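Local structure of AvrPib protein (Magnaporthe oryzae, 5Z1V) at residues 45-48 with 54-57; 25-30 with 35-40; 15-18 with 23-26. The protein acts as a MAX-family avirulence effector of the rice blast fungus, a role that depends on a positively charged patch and a stabilised hydrophobic core. One frame throughout, in Å; residues are numbered along the deposited sequence.

How the interactions relate
The three contacts illustrate how a small all-beta protein, probably the mature effector without its signal region, builds a core from two antiparallel sheets. Along the chain interaction 3 comes first: it pairs strands 13-19 and 22-29 in one sheet. Interaction 2 starts on that same strand 22-29, sharing Thr25 and Trp26, and reaches across the interior to strand 33-39 of the second sheet. Interaction 1 then pairs strands 42-48 and 54-56 within that second sheet. Centres of interactions 1 and 2, and of 2 and 3, lie about 9 Å apart; those of 1 and 3 about 12 Å. Val15, Val29, Val46 and Val48 pack where they meet, consistent with the hydrophobic core needed for avirulence.

Interaction 1: residues 45-48 with 54-57; sequences TVSV and PSIS
The side chains of Val46 and Ile56 cross at a slant on the inner face of the sheet, where the two residues form a non-hydrogen-bonded pair. The touching is done by one branch of the valine: Val46 CG2 lies 3.9 Å from Ile56 CG1 and about as close to CD1. Because Ile56 CG1 stands opposite its own backbone N (chi1 -171°) and the chain stays extended beyond it, the isoleucine runs past that methyl instead of ending on it. On the same face Val48 and Pro54 meet more loosely, with Val48 CG2 4.4 Å from Pro54 CB. Val15 of the facing sheet touches Val46, Val48 and Pro54.

The other face is polar. Ser47 and Ser55 form the hydrogen-bonded pair, joined by Ser47 N to Ser55 O at 2.9 Å and by Ser55 N to Ser47 O at 2.8 Å. Ser55 OG comes within 3.5 Å of Ser47 CB. The two hydroxyls do not pair across the hairpin; Ser47 OG turns to the hydroxyl of Ser34 on the adjoining strand.

At the far end the strand pairing gives way to a side chain. Ser57 OG, brought back over its own main chain by a chi1 of 62°, accepts a bond from Thr45 N at 2.8 Å, with 159° at the hydrogen, while Ser57 N returns a bond to Thr45 O at 3.0 Å. Thr45 OG1 bonds to the carboxylate of Glu36.

The hairpin 42-48/54-56 is thus two-sided. Its aliphatic face lies against the other sheet of the MAX sandwich, and its serine face is polar; where strand geometry ends, a serine hydroxyl takes the acceptor place that a backbone carbonyl would fill, so the Thr45 N-H stays bonded.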
loop_
_atom_site.group_PDB
_atom_site.type_symbol
_atom_site.label_atom_id
_atom_site.label_comp_id
_atom_site.label_asym_id
_atom_site.label_seq_id
_atom_site.Cartn_x
_atom_site.Cartn_y
_atom_site.Cartn_z
ATOM N N THR A 45 -5.617 -2.071 -5.875
ATOM C CA THR A 45 -5.073 -0.717 -5.963
ATOM C C THR A 45 -4.676 -0.276 -4.561
ATOM O O THR A 45 -5.492 -0.350 -3.642
ATOM C CB THR A 45 -6.091 0.274 -6.537
ATOM O OG1 THR A 45 -6.586 -0.203 -7.797
ATOM C CG2 THR A 45 -5.445 1.637 -6.742
ATOM N N VAL A 46 -3.423 0.151 -4.390
ATOM C CA VAL A 46 -2.942 0.736 -3.142
ATOM C C VAL A 46 -2.702 2.220 -3.379
ATOM O O VAL A 46 -1.956 2.594 -4.290
ATOM C CB VAL A 46 -1.647 0.063 -2.645
ATOM C CG1 VAL A 46 -1.126 0.801 -1.387
ATOM C CG2 VAL A 46 -1.899 -1.418 -2.360
ATOM N N SER A 47 -3.317 3.061 -2.560
ATOM C CA SER A 47 -3.197 4.506 -2.700
ATOM C C SER A 47 -2.560 5.081 -1.448
ATOM O O SER A 47 -2.834 4.613 -0.344
ATOM C CB SER A 47 -4.579 5.153 -2.913
ATOM O OG SER A 47 -5.261 4.542 -3.992
ATOM N N VAL A 48 -1.695 6.077 -1.607
ATOM C CA VAL A 48 -1.152 6.826 -0.477
ATOM C C VAL A 48 -1.600 8.273 -0.625
ATOM O O VAL A 48 -1.385 8.894 -1.678
ATOM C CB VAL A 48 0.379 6.738 -0.392
ATOM C CG1 VAL A 48 0.871 7.515 0.818
ATOM C CG2 VAL A 48 0.819 5.268 -0.303
ATOM N N PRO A 54 -2.178 5.217 3.802
ATOM C CA PRO A 54 -2.528 4.339 2.691
ATOM C C PRO A 54 -3.959 3.821 2.778
ATOM O O PRO A 54 -4.593 3.804 3.837
ATOM C CB PRO A 54 -1.526 3.188 2.855
ATOM C CG PRO A 54 -1.398 3.070 4.351
ATOM C CD PRO A 54 -1.447 4.504 4.865
ATOM N N SER A 55 -4.445 3.384 1.621
ATOM C CA SER A 55 -5.705 2.668 1.490
ATOM C C SER A 55 -5.525 1.572 0.447
ATOM O O SER A 55 -4.589 1.596 -0.358
ATOM C CB SER A 55 -6.842 3.621 1.119
ATOM O OG SER A 55 -6.510 4.346 -0.048
ATOM N N ILE A 56 -6.409 0.580 0.478
ATOM C CA ILE A 56 -6.335 -0.506 -0.483
ATOM C C ILE A 56 -7.758 -0.845 -0.898
ATOM O O ILE A 56 -8.704 -0.709 -0.117
ATOM C CB ILE A 56 -5.559 -1.733 0.082
ATOM C CG1 ILE A 56 -5.300 -2.790 -0.995
ATOM C CG2 ILE A 56 -6.267 -2.340 1.296
ATOM C CD1 ILE A 56 -4.322 -3.917 -0.523
ATOM N N SER A 57 -7.909 -1.209 -2.163
ATOM C CA SER A 57 -9.158 -1.753 -2.664
ATOM C C SER A 57 -9.409 -3.150 -2.097
ATOM O O SER A 57 -8.557 -3.758 -1.445
ATOM C CB SER A 57 -9.123 -1.800 -4.187
ATOM O OG SER A 57 -8.079 -2.662 -4.637
#

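Interaction 2: residues 25-30 with 35-40; sequences TWVEVP and REFNIR
Val27 lies over the ring of Phe37, the two side chains approaching from opposite directions across the protein interior. Its CG1 sits above the middle of the ring, 3.6 Å from the centroid and close to the normal, which makes this a CH-pi contact. The rest of the isopropyl group spreads toward the outer rim of the ring, with CB 3.5 Å from Phe37 CZ. Phe37 CG lies beside its own backbone N (chi1 -63°), which carries the ring toward the opposite strand, and a chi2 of -87° turns its face to the valine.

Val29 meets the ring differently, at its edge: Val29 CG2 approaches Phe37 CE2 at 3.8 Å, and the carbonyl oxygen of Glu28 also lies at the edge in the ring plane. One aromatic side chain therefore fits into the angle between two valines of a single strand, while Val46 on the neighbouring strand of its own sheet touches it as well.

This is face-to-face packing of a beta sandwich, the architecture of MAX effectors. Strands 25-29 and 35-39 belong to different sheets and run nearly antiparallel, at 160°, with axes 8.6 Å apart at their closest; no hydrogen bond joins them.

Toward one end, Thr25 CG2 touches Ile39 CD1 at 4.2 Å, and Ile39 also rests on Ile17. Toward the other, the chain of Arg35 crosses Val29 through its CB and CG, then bends at chi2 to bring the guanidinium beside Pro30. Pro30 lies over one face, toward its rim, with CG 3.8 Å from Arg35 NH2, and the same nitrogen forms a salt bridge with Glu33.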
loop_
_atom_site.group_PDB
_atom_site.type_symbol
_atom_site.label_atom_id
_atom_site.label_comp_id
_atom_site.label_asym_id
_atom_site.label_seq_id
_atom_site.Cartn_x
_atom_site.Cartn_y
_atom_site.Cartn_z
ATOM N N THR A 25 2.616 -8.721 3.540
ATOM C CA THR A 25 3.669 -8.287 2.614
ATOM C C THR A 25 3.785 -6.771 2.701
ATOM O O THR A 25 3.167 -6.140 3.563
ATOM C CB THR A 25 3.400 -8.771 1.180
ATOM O OG1 THR A 25 4.532 -8.476 0.347
ATOM C CG2 THR A 25 2.167 -8.100 0.589
ATOM N N TRP A 26 4.621 -6.179 1.847
ATOM C CA TRP A 26 4.694 -4.721 1.834
ATOM C C TRP A 26 4.936 -4.255 0.408
ATOM O O TRP A 26 5.409 -5.012 -0.440
ATOM C CB TRP A 26 5.791 -4.190 2.773
ATOM C CG TRP A 26 7.133 -4.661 2.420
ATOM C CD1 TRP A 26 7.702 -5.854 2.763
ATOM C CD2 TRP A 26 8.094 -3.970 1.618
ATOM N NE1 TRP A 26 8.968 -5.940 2.231
ATOM C CE2 TRP A 26 9.231 -4.799 1.521
ATOM C CE3 TRP A 26 8.104 -2.728 0.978
ATOM C CZ2 TRP A 26 10.371 -4.421 0.816
ATOM C CZ3 TRP A 26 9.233 -2.356 0.273
ATOM C CH2 TRP A 26 10.351 -3.199 0.200
ATOM N N VAL A 27 4.584 -2.998 0.145
ATOM C CA VAL A 27 4.767 -2.387 -1.170
ATOM C C VAL A 27 5.266 -0.962 -0.960
ATOM O O VAL A 27 5.327 -0.467 0.158
ATOM C CB VAL A 27 3.471 -2.387 -2.029
ATOM C CG1 VAL A 27 3.004 -3.808 -2.349
ATOM C CG2 VAL A 27 2.330 -1.595 -1.365
ATOM N N GLU A 28 5.657 -0.312 -2.058
ATOM C CA GLU A 28 6.037 1.101 -2.047
ATOM C C GLU A 28 5.175 1.892 -3.020
ATOM O O GLU A 28 4.997 1.480 -4.173
ATOM C CB GLU A 28 7.509 1.277 -2.417
ATOM C CG GLU A 28 8.464 0.639 -1.458
ATOM C CD GLU A 28 9.891 0.832 -1.896
ATOM O OE1 GLU A 28 10.584 1.648 -1.264
ATOM O OE2 GLU A 28 10.300 0.186 -2.884
ATOM N N VAL A 29 4.653 3.031 -2.562
ATOM C CA VAL A 29 3.801 3.888 -3.395
ATOM C C VAL A 29 4.162 5.339 -3.079
ATOM O O VAL A 29 4.368 5.675 -1.905
ATOM C CB VAL A 29 2.302 3.612 -3.145
ATOM C CG1 VAL A 29 1.391 4.547 -3.955
ATOM C CG2 VAL A 29 1.945 2.178 -3.473
ATOM N N PRO A 30 4.267 6.227 -4.068
ATOM C CA PRO A 30 4.528 7.634 -3.748
ATOM C C PRO A 30 3.314 8.301 -3.124
ATOM O O PRO A 30 2.161 7.982 -3.440
ATOM C CB PRO A 30 4.864 8.260 -5.107
ATOM C CG PRO A 30 4.231 7.362 -6.105
ATOM C CD PRO A 30 4.259 5.978 -5.520
ATOM N N ARG A 35 -1.121 2.782 -7.045
ATOM C CA ARG A 35 -0.441 1.773 -7.844
ATOM C C ARG A 35 -1.197 0.453 -7.753
ATOM O O ARG A 35 -1.819 0.155 -6.741
ATOM C CB ARG A 35 1.012 1.587 -7.382
ATOM C CG ARG A 35 1.899 2.795 -7.647
ATOM C CD ARG A 35 2.001 3.110 -9.144
ATOM N NE ARG A 35 2.945 4.203 -9.386
ATOM C CZ ARG A 35 2.604 5.483 -9.537
ATOM N NH1 ARG A 35 1.334 5.855 -9.495
ATOM N NH2 ARG A 35 3.542 6.404 -9.743
ATOM N N GLU A 36 -1.123 -0.345 -8.822
ATOM C CA GLU A 36 -1.709 -1.685 -8.869
ATOM C C GLU A 36 -0.705 -2.740 -8.410
ATOM O O GLU A 36 0.470 -2.699 -8.775
ATOM C CB GLU A 36 -2.147 -2.009 -10.302
ATOM C CG GLU A 36 -3.211 -3.087 -10.448
ATOM C CD GLU A 36 -4.584 -2.609 -10.008
ATOM O OE1 GLU A 36 -5.446 -3.468 -9.736
ATOM O OE2 GLU A 36 -4.796 -1.376 -9.935
ATOM N N PHE A 37 -1.185 -3.715 -7.649
ATOM C CA PHE A 37 -0.383 -4.859 -7.245
ATOM C C PHE A 37 -1.197 -6.128 -7.378
ATOM O O PHE A 37 -2.402 -6.137 -7.117
ATOM C CB PHE A 37 0.110 -4.733 -5.798
ATOM C CG PHE A 37 1.010 -3.581 -5.594
ATOM C CD1 PHE A 37 2.363 -3.706 -5.810
ATOM C CD2 PHE A 37 0.496 -2.353 -5.225
ATOM C CE1 PHE A 37 3.208 -2.609 -5.665
ATOM C CE2 PHE A 37 1.314 -1.270 -5.064
ATOM C CZ PHE A 37 2.684 -1.396 -5.286
ATOM N N ASN A 38 -0.525 -7.210 -7.758
ATOM C CA ASN A 38 -1.088 -8.548 -7.706
ATOM C C ASN A 38 -0.633 -9.189 -6.393
ATOM O O ASN A 38 0.560 -9.439 -6.193
ATOM C CB ASN A 38 -0.603 -9.352 -8.914
ATOM C CG ASN A 38 -1.245 -10.721 -9.019
ATOM O OD1 ASN A 38 -1.267 -11.488 -8.061
ATOM N ND2 ASN A 38 -1.733 -11.051 -10.208
ATOM N N ILE A 39 -1.566 -9.448 -5.493
ATOM C CA ILE A 39 -1.245 -10.085 -4.224
ATOM C C ILE A 39 -1.920 -11.439 -4.233
ATOM O O ILE A 39 -3.152 -11.516 -4.316
ATOM C CB ILE A 39 -1.694 -9.250 -3.017
ATOM C CG1 ILE A 39 -1.210 -7.794 -3.113
ATOM C CG2 ILE A 39 -1.178 -9.902 -1.738
ATOM C CD1 ILE A 39 0.275 -7.634 -3.175
ATOM N N ARG A 40 -1.104 -12.500 -4.192
ATOM C CA ARG A 40 -1.569 -13.892 -4.167
ATOM C C ARG A 40 -2.615 -14.165 -5.249
ATOM O O ARG A 40 -3.576 -14.908 -5.039
ATOM C CB ARG A 40 -2.096 -14.284 -2.777
ATOM C CG ARG A 40 -1.132 -13.994 -1.611
ATOM C CD ARG A 40 0.194 -14.774 -1.720
ATOM N NE ARG A 40 1.094 -14.506 -0.586
ATOM C CZ ARG A 40 1.174 -15.282 0.487
ATOM N NH1 ARG A 40 0.421 -16.372 0.565
ATOM N NH2 ARG A 40 1.995 -14.973 1.474
#

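Interaction 3: residues 15-18 with 23-26; sequences VTIL and RITW
Val15 O lies 3.2 Å from Trp26 CA in a CA-H...O contact, and Val15 also bonds through its backbone to Val27. Opposite Trp26 in a non-hydrogen-bonded pair, Thr16 sets OG1 beside its backbone N (chi1 -63°) and CG2 anti to it, bringing the methyl to Arg23 CB at 3.9 Å, the two side chains slanting across each other.

Ile17 is the pivot. Its N-H bonds to Thr25 O at 2.9 Å, while its own oxygen accepts twice, from Ile24 N at 2.8 Å, almost straight (176° at H), and from Thr25 N at 3.3 Å. Two residues against one is the classic beta bulge, shifting the register by one before Leu18. Ile17 and Thr25 side chains lie alongside each other, pointing the same way, and Ile17 CG2 meets Ile24 CG2, which also presses on Ile17 O at 3.1 Å.

Leu18, now paired with Arg23, folds its CD2 to within 3.5 Å of Arg23 N.

Strand 13-19 is central in its sheet: strand 22-29 flanks one edge and strand 62-63 the other, where Thr16 and Leu18 make backbone bonds to Glu64 and Thr62. From the inner face, Val15 reaches Val46 and Val48 of strand 42-48 in the opposing sheet.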
loop_
_atom_site.group_PDB
_atom_site.type_symbol
_atom_site.label_atom_id
_atom_site.label_comp_id
_atom_site.label_asym_id
_atom_site.label_seq_id
_atom_site.Cartn_x
_atom_site.Cartn_y
_atom_site.Cartn_z
ATOM N N VAL A 15 4.307 0.744 2.488
ATOM C CA VAL A 15 2.959 0.388 2.904
ATOM C C VAL A 15 2.955 -1.074 3.307
ATOM O O VAL A 15 3.309 -1.940 2.505
ATOM C CB VAL A 15 1.944 0.625 1.786
ATOM C CG1 VAL A 15 0.559 0.231 2.269
ATOM C CG2 VAL A 15 1.989 2.102 1.339
ATOM N N THR A 16 2.504 -1.356 4.520
ATOM C CA THR A 16 2.396 -2.736 4.965
ATOM C C THR A 16 0.990 -3.246 4.693
ATOM O O THR A 16 0.005 -2.566 4.996
ATOM C CB THR A 16 2.748 -2.859 6.443
ATOM O OG1 THR A 16 4.110 -2.468 6.599
ATOM C CG2 THR A 16 2.573 -4.317 6.945
ATOM N N ILE A 17 0.913 -4.416 4.073
ATOM C CA ILE A 17 -0.345 -5.064 3.736
ATOM C C ILE A 17 -0.615 -6.119 4.791
ATOM O O ILE A 17 0.234 -7.003 5.026
ATOM C CB ILE A 17 -0.306 -5.680 2.327
ATOM C CG1 ILE A 17 -0.079 -4.566 1.295
ATOM C CG2 ILE A 17 -1.639 -6.360 2.019
ATOM C CD1 ILE A 17 -0.264 -5.021 -0.150
ATOM N N LEU A 18 -1.795 -6.011 5.413
ATOM C CA LEU A 18 -2.215 -6.792 6.564
ATOM C C LEU A 18 -3.384 -7.682 6.185
ATOM O O LEU A 18 -4.293 -7.268 5.458
ATOM C CB LEU A 18 -2.670 -5.885 7.717
ATOM C CG LEU A 18 -1.692 -4.840 8.211
ATOM C CD1 LEU A 18 -2.422 -3.889 9.118
ATOM C CD2 LEU A 18 -0.525 -5.530 8.930
ATOM N N ARG A 23 0.890 -8.696 9.310
ATOM C CA ARG A 23 1.624 -8.374 8.095
ATOM C C ARG A 23 1.742 -9.587 7.175
ATOM O O ARG A 23 2.135 -10.671 7.613
ATOM C CB ARG A 23 3.008 -7.858 8.480
ATOM C CG ARG A 23 4.075 -7.952 7.409
ATOM C CD ARG A 23 5.460 -7.796 8.055
ATOM N NE ARG A 23 5.413 -8.085 9.494
ATOM C CZ ARG A 23 5.423 -9.308 10.021
ATOM N NH1 ARG A 23 5.464 -10.369 9.229
ATOM N NH2 ARG A 23 5.366 -9.472 11.339
ATOM N N ILE A 24 1.406 -9.402 5.897
ATOM C CA ILE A 24 1.587 -10.464 4.914
ATOM C C ILE A 24 2.589 -10.020 3.863
ATOM O O ILE A 24 3.365 -10.846 3.357
ATOM C CB ILE A 24 0.259 -10.913 4.265
ATOM C CG1 ILE A 24 0.530 -11.975 3.193
ATOM C CG2 ILE A 24 -0.484 -9.732 3.633
ATOM C CD1 ILE A 24 -0.673 -12.359 2.357
ATOM N N THR A 25 2.616 -8.721 3.540
ATOM C CA THR A 25 3.669 -8.287 2.614
ATOM C C THR A 25 3.785 -6.771 2.701
ATOM O O THR A 25 3.167 -6.140 3.563
ATOM C CB THR A 25 3.400 -8.771 1.180
ATOM O OG1 THR A 25 4.532 -8.476 0.347
ATOM C CG2 THR A 25 2.167 -8.100 0.589
ATOM N N TRP A 26 4.621 -6.179 1.847
ATOM C CA TRP A 26 4.694 -4.721 1.834
ATOM C C TRP A 26 4.936 -4.255 0.408
ATOM O O TRP A 26 5.409 -5.012 -0.440
ATOM C CB TRP A 26 5.791 -4.190 2.773
ATOM C CG TRP A 26 7.133 -4.661 2.420
ATOM C CD1 TRP A 26 7.702 -5.854 2.763
ATOM C CD2 TRP A 26 8.094 -3.970 1.618
ATOM N NE1 TRP A 26 8.968 -5.940 2.231
ATOM C CE2 TRP A 26 9.231 -4.799 1.521
ATOM C CE3 TRP A 26 8.104 -2.728 0.978
ATOM C CZ2 TRP A 26 10.371 -4.421 0.816
ATOM C CZ3 TRP A 26 9.233 -2.356 0.273
ATOM C CH2 TRP A 26 10.351 -3.199 0.200
#